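Local coordinates for malonyl CoA-acyl carrier protein transacylase (Mycobacterium tuberculosis, PDB 2QC3) that transfers the malonyl group from malonyl-CoA to the acyl carrier protein, supplying malonyl-ACP for fatty acid biosynthesis, at residues L113-T127 and P201-I213. Numbering follows the deposited sequence.
With ACY (acetic acid), chain B.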
loop_
_atom_site.group_PDB
_atom_site.type_symbol
_atom_site.label_atom_id
_atom_site.label_comp_id
_atom_site.label_asym_id
_atom_site.label_seq_id
_atom_site.Cartn_x
_atom_site.Cartn_y
_atom_site.Cartn_z
ATOM N N LEU A 113 -0.728 -5.250 12.748
ATOM C CA LEU A 113 -1.660 -5.868 11.812
ATOM C C LEU A 113 -0.940 -6.072 10.486
ATOM O O LEU A 113 -1.141 -7.063 9.784
ATOM C CB LEU A 113 -2.883 -4.970 11.600
ATOM C CG LEU A 113 -3.919 -5.533 10.623
ATOM C CD1 LEU A 113 -4.468 -6.853 11.176
ATOM C CD2 LEU A 113 -5.040 -4.518 10.407
ATOM N N ALA A 114 -0.099 -5.111 10.145
ATOM C CA ALA A 114 0.666 -5.193 8.925
ATOM C C ALA A 114 1.667 -6.367 9.039
ATOM O O ALA A 114 1.865 -7.125 8.085
ATOM C CB ALA A 114 1.390 -3.858 8.693
ATOM N N ALA A 115 2.287 -6.524 10.203
ATOM C CA ALA A 115 3.239 -7.613 10.412
ATOM C C ALA A 115 2.543 -8.972 10.269
ATOM O O ALA A 115 3.126 -9.931 9.762
ATOM C CB ALA A 115 3.880 -7.490 11.792
ATOM N N THR A 116 1.297 -9.052 10.723
ATOM C CA THR A 116 0.530 -10.289 10.617
ATOM C C THR A 116 0.210 -10.559 9.150
ATOM O O THR A 116 0.301 -11.693 8.679
ATOM C CB THR A 116 -0.791 -10.201 11.392
ATOM O OG1 THR A 116 -0.513 -10.113 12.789
ATOM C CG2 THR A 116 -1.647 -11.432 11.135
ATOM N N ARG A 117 -0.172 -9.500 8.442
ATOM C CA ARG A 117 -0.508 -9.600 7.028
ATOM C C ARG A 117 0.703 -10.136 6.269
ATOM O O ARG A 117 0.569 -10.947 5.361
ATOM C CB ARG A 117 -0.906 -8.213 6.490
ATOM C CG ARG A 117 -1.512 -8.206 5.087
ATOM C CD ARG A 117 -2.016 -6.800 4.746
ATOM N NE ARG A 117 -2.774 -6.734 3.499
ATOM C CZ ARG A 117 -2.239 -6.776 2.283
ATOM N NH1 ARG A 117 -0.929 -6.887 2.128
ATOM N NH2 ARG A 117 -3.019 -6.698 1.217
ATOM N N GLY A 118 1.889 -9.683 6.655
ATOM C CA GLY A 118 3.097 -10.136 5.988
ATOM C C GLY A 118 3.455 -11.581 6.279
ATOM O O GLY A 118 3.756 -12.349 5.363
ATOM N N ALA A 119 3.437 -11.949 7.555
ATOM C CA ALA A 119 3.758 -13.314 7.963
ATOM C C ALA A 119 2.774 -14.307 7.360
ATOM O O ALA A 119 3.169 -15.379 6.904
ATOM C CB ALA A 119 3.741 -13.426 9.491
ATOM N N GLU A 120 1.490 -13.954 7.364
ATOM C CA GLU A 120 0.469 -14.836 6.806
ATOM C C GLU A 120 0.590 -14.992 5.291
ATOM O O GLU A 120 0.453 -16.095 4.761
ATOM C CB GLU A 120 -0.928 -14.327 7.149
ATOM C CG GLU A 120 -1.294 -14.486 8.602
ATOM C CD GLU A 120 -1.101 -15.909 9.095
ATOM O OE1 GLU A 120 -1.566 -16.847 8.419
ATOM O OE2 GLU A 120 -0.484 -16.092 10.162
ATOM N N MET A 121 0.843 -13.892 4.589
ATOM C CA MET A 121 0.971 -13.966 3.139
ATOM C C MET A 121 2.243 -14.723 2.762
ATOM O O MET A 121 2.259 -15.478 1.786
ATOM C CB MET A 121 0.966 -12.561 2.531
ATOM C CG MET A 121 -0.403 -11.873 2.560
ATOM S SD MET A 121 -0.357 -10.153 1.979
ATOM C CE MET A 121 0.178 -10.383 0.292
ATOM N N ALA A 122 3.303 -14.530 3.542
ATOM C CA ALA A 122 4.564 -15.231 3.291
ATOM C C ALA A 122 4.252 -16.728 3.308
ATOM O O ALA A 122 4.665 -17.478 2.426
ATOM C CB ALA A 122 5.576 -14.889 4.380
ATOM N N LYS A 123 3.499 -17.140 4.322
ATOM C CA LYS A 123 3.079 -18.525 4.494
ATOM C C LYS A 123 2.314 -18.999 3.260
ATOM O O LYS A 123 2.560 -20.087 2.734
ATOM C CB LYS A 123 2.169 -18.623 5.713
ATOM C CG LYS A 123 2.462 -19.758 6.663
ATOM C CD LYS A 123 1.609 -19.599 7.910
ATOM C CE LYS A 123 1.903 -20.672 8.939
ATOM N NZ LYS A 123 0.981 -20.595 10.105
ATOM N N ALA A 124 1.380 -18.169 2.801
ATOM C CA ALA A 124 0.564 -18.497 1.642
ATOM C C ALA A 124 1.378 -18.655 0.360
ATOM O O ALA A 124 1.043 -19.476 -0.487
ATOM C CB ALA A 124 -0.533 -17.434 1.451
ATOM N N CYS A 125 2.442 -17.872 0.220
ATOM C CA CYS A 125 3.292 -17.933 -0.965
ATOM C C CYS A 125 3.967 -19.292 -1.097
ATOM O O CYS A 125 4.451 -19.663 -2.163
ATOM C CB CYS A 125 4.368 -16.847 -0.903
ATOM S SG CYS A 125 3.721 -15.177 -0.997
ATOM N N ALA A 126 3.988 -20.033 -0.003
ATOM C CA ALA A 126 4.608 -21.347 0.018
ATOM C C ALA A 126 3.665 -22.464 -0.431
ATOM O O ALA A 126 4.114 -23.551 -0.810
ATOM C CB ALA A 126 5.108 -21.627 1.412
ATOM N N THR A 127 2.363 -22.203 -0.413
ATOM C CA THR A 127 1.407 -23.240 -0.786
ATOM C C THR A 127 1.256 -23.427 -2.288
ATOM O O THR A 127 0.680 -24.414 -2.733
ATOM C CB THR A 127 0.016 -22.980 -0.156
ATOM O OG1 THR A 127 -0.570 -21.804 -0.730
ATOM C CG2 THR A 127 0.150 -22.793 1.355
ATOM N N PRO A 201 -5.016 -18.785 1.940
ATOM C CA PRO A 201 -4.617 -19.382 3.219
ATOM C C PRO A 201 -4.163 -18.373 4.275
ATOM O O PRO A 201 -4.046 -18.707 5.456
ATOM C CB PRO A 201 -3.527 -20.382 2.821
ATOM C CG PRO A 201 -3.003 -19.850 1.522
ATOM C CD PRO A 201 -4.223 -19.329 0.824
ATOM N N ALA A 202 -3.932 -17.134 3.858
ATOM C CA ALA A 202 -3.512 -16.092 4.793
ATOM C C ALA A 202 -4.710 -15.400 5.448
ATOM O O ALA A 202 -4.554 -14.694 6.443
ATOM C CB ALA A 202 -2.645 -15.055 4.070
ATOM N N LEU A 203 -5.903 -15.611 4.893
ATOM C CA LEU A 203 -7.122 -14.988 5.413
ATOM C C LEU A 203 -7.427 -15.249 6.883
ATOM O O LEU A 203 -7.715 -14.319 7.630
ATOM C CB LEU A 203 -8.341 -15.409 4.585
ATOM C CG LEU A 203 -8.611 -14.653 3.286
ATOM C CD1 LEU A 203 -9.798 -15.262 2.553
ATOM C CD2 LEU A 203 -8.864 -13.192 3.610
ATOM N N ASP A 204 -7.374 -16.512 7.292
ATOM C CA ASP A 204 -7.672 -16.882 8.673
ATOM C C ASP A 204 -6.897 -16.081 9.702
ATOM O O ASP A 204 -7.480 -15.478 10.602
ATOM C CB ASP A 204 -7.411 -18.377 8.890
ATOM C CG ASP A 204 -8.535 -19.242 8.363
ATOM O OD1 ASP A 204 -8.438 -20.479 8.473
ATOM O OD2 ASP A 204 -9.522 -18.685 7.842
ATOM N N GLY A 205 -5.577 -16.084 9.568
ATOM C CA GLY A 205 -4.743 -15.361 10.501
ATOM C C GLY A 205 -4.952 -13.865 10.412
ATOM O O GLY A 205 -5.047 -13.179 11.432
ATOM N N PHE A 206 -5.026 -13.348 9.189
ATOM C CA PHE A 206 -5.223 -11.919 8.997
ATOM C C PHE A 206 -6.595 -11.506 9.520
ATOM O O PHE A 206 -6.736 -10.485 10.192
ATOM C CB PHE A 206 -5.089 -11.562 7.511
ATOM C CG PHE A 206 -5.064 -10.084 7.243
ATOM C CD1 PHE A 206 -4.168 -9.255 7.919
ATOM C CD2 PHE A 206 -5.929 -9.518 6.313
ATOM C CE1 PHE A 206 -4.136 -7.878 7.669
ATOM C CE2 PHE A 206 -5.904 -8.142 6.057
ATOM C CZ PHE A 206 -5.001 -7.323 6.741
ATOM N N ALA A 207 -7.606 -12.311 9.218
ATOM C CA ALA A 207 -8.967 -12.023 9.654
ATOM C C ALA A 207 -9.085 -12.038 11.178
ATOM O O ALA A 207 -9.737 -11.175 11.761
ATOM C CB ALA A 207 -9.942 -13.029 9.035
ATOM N N ALA A 208 -8.447 -13.012 11.821
ATOM C CA ALA A 208 -8.500 -13.119 13.280
ATOM C C ALA A 208 -7.818 -11.925 13.938
ATOM O O ALA A 208 -8.330 -11.358 14.902
ATOM C CB ALA A 208 -7.845 -14.414 13.736
ATOM N N ALA A 209 -6.658 -11.544 13.413
ATOM C CA ALA A 209 -5.927 -10.406 13.960
ATOM C C ALA A 209 -6.773 -9.132 13.874
ATOM O O ALA A 209 -6.895 -8.388 14.848
ATOM C CB ALA A 209 -4.609 -10.216 13.205
ATOM N N ALA A 210 -7.354 -8.885 12.705
ATOM C CA ALA A 210 -8.182 -7.697 12.502
ATOM C C ALA A 210 -9.403 -7.647 13.429
ATOM O O ALA A 210 -9.732 -6.593 13.966
ATOM C CB ALA A 210 -8.636 -7.621 11.045
ATOM N N ALA A 211 -10.061 -8.787 13.625
ATOM C CA ALA A 211 -11.257 -8.853 14.471
ATOM C C ALA A 211 -11.015 -8.566 15.956
ATOM O O ALA A 211 -11.964 -8.320 16.706
ATOM C CB ALA A 211 -11.934 -10.219 14.306
ATOM N N ASN A 212 -9.753 -8.593 16.376
ATOM C CA ASN A 212 -9.400 -8.340 17.770
ATOM C C ASN A 212 -8.865 -6.933 18.025
ATOM O O ASN A 212 -8.622 -6.551 19.170
ATOM C CB ASN A 212 -8.361 -9.363 18.230
ATOM C CG ASN A 212 -8.982 -10.696 18.580
ATOM O OD1 ASN A 212 -9.597 -10.847 19.636
ATOM N ND2 ASN A 212 -8.841 -11.667 17.687
ATOM N N ILE A 213 -8.675 -6.169 16.958
ATOM C CA ILE A 213 -8.161 -4.809 17.072
ATOM C C ILE A 213 -9.285 -3.815 17.348
ATOM O O ILE A 213 -10.379 -3.951 16.810
ATOM C CB ILE A 213 -7.445 -4.386 15.763
ATOM C CG1 ILE A 213 -6.214 -5.263 15.542
ATOM C CG2 ILE A 213 -7.054 -2.920 15.820
ATOM C CD1 ILE A 213 -5.580 -5.074 14.171
HETATM C C ACY B . 0.748 -5.847 -0.896
HETATM O O ACY B . -0.227 -6.488 -0.546
HETATM O OXT ACY B . 1.171 -4.795 -0.172
HETATM C CH3 ACY B . 1.492 -6.222 -2.148
HETATM O O HOH W 1 -3.759 -17.792 8.078
#
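Phe206 lays one face of its ring along the aliphatic part of Arg117: CG sits over that face, 4.0 Å from the ring centroid, a CH-pi contact offset toward the rim. The two helices, 113-125 and 203-211, run nearly antiparallel (168°) with axes 8.8 Å apart at closest approach. Arg117 slides past the ring because its CG points away from the backbone N (chi1 -170°) and the chain stays extended as far as NE; its guanidinium stands almost perpendicular to the ring (85°). Leu113 brings CD1 to 3.7 Å from Phe206 CE1, the side chains crossing at about a right angle, and the same methyl meets Ala209 and Ile213 CD1. Toward the other end small residues let the backbones close in, and Ala202 CB lies 3.3 Å from Glu120 O. Glu120, bent at chi2, curls over Gly205, where a water hydrogen-bonds Pro201 O and Gly205 N; its approach to Glu120 OE1 is doubtfully short. Arg117 NH1 donates to O of an acetic acid, probably from the crystallisation liquor, at 2.8 Å, and also to Gln61. Arg117, near His195 and Ser92, probably the catalytic pair, is thus braced by Phe206, consistent with a place for malonyl's free carboxylate.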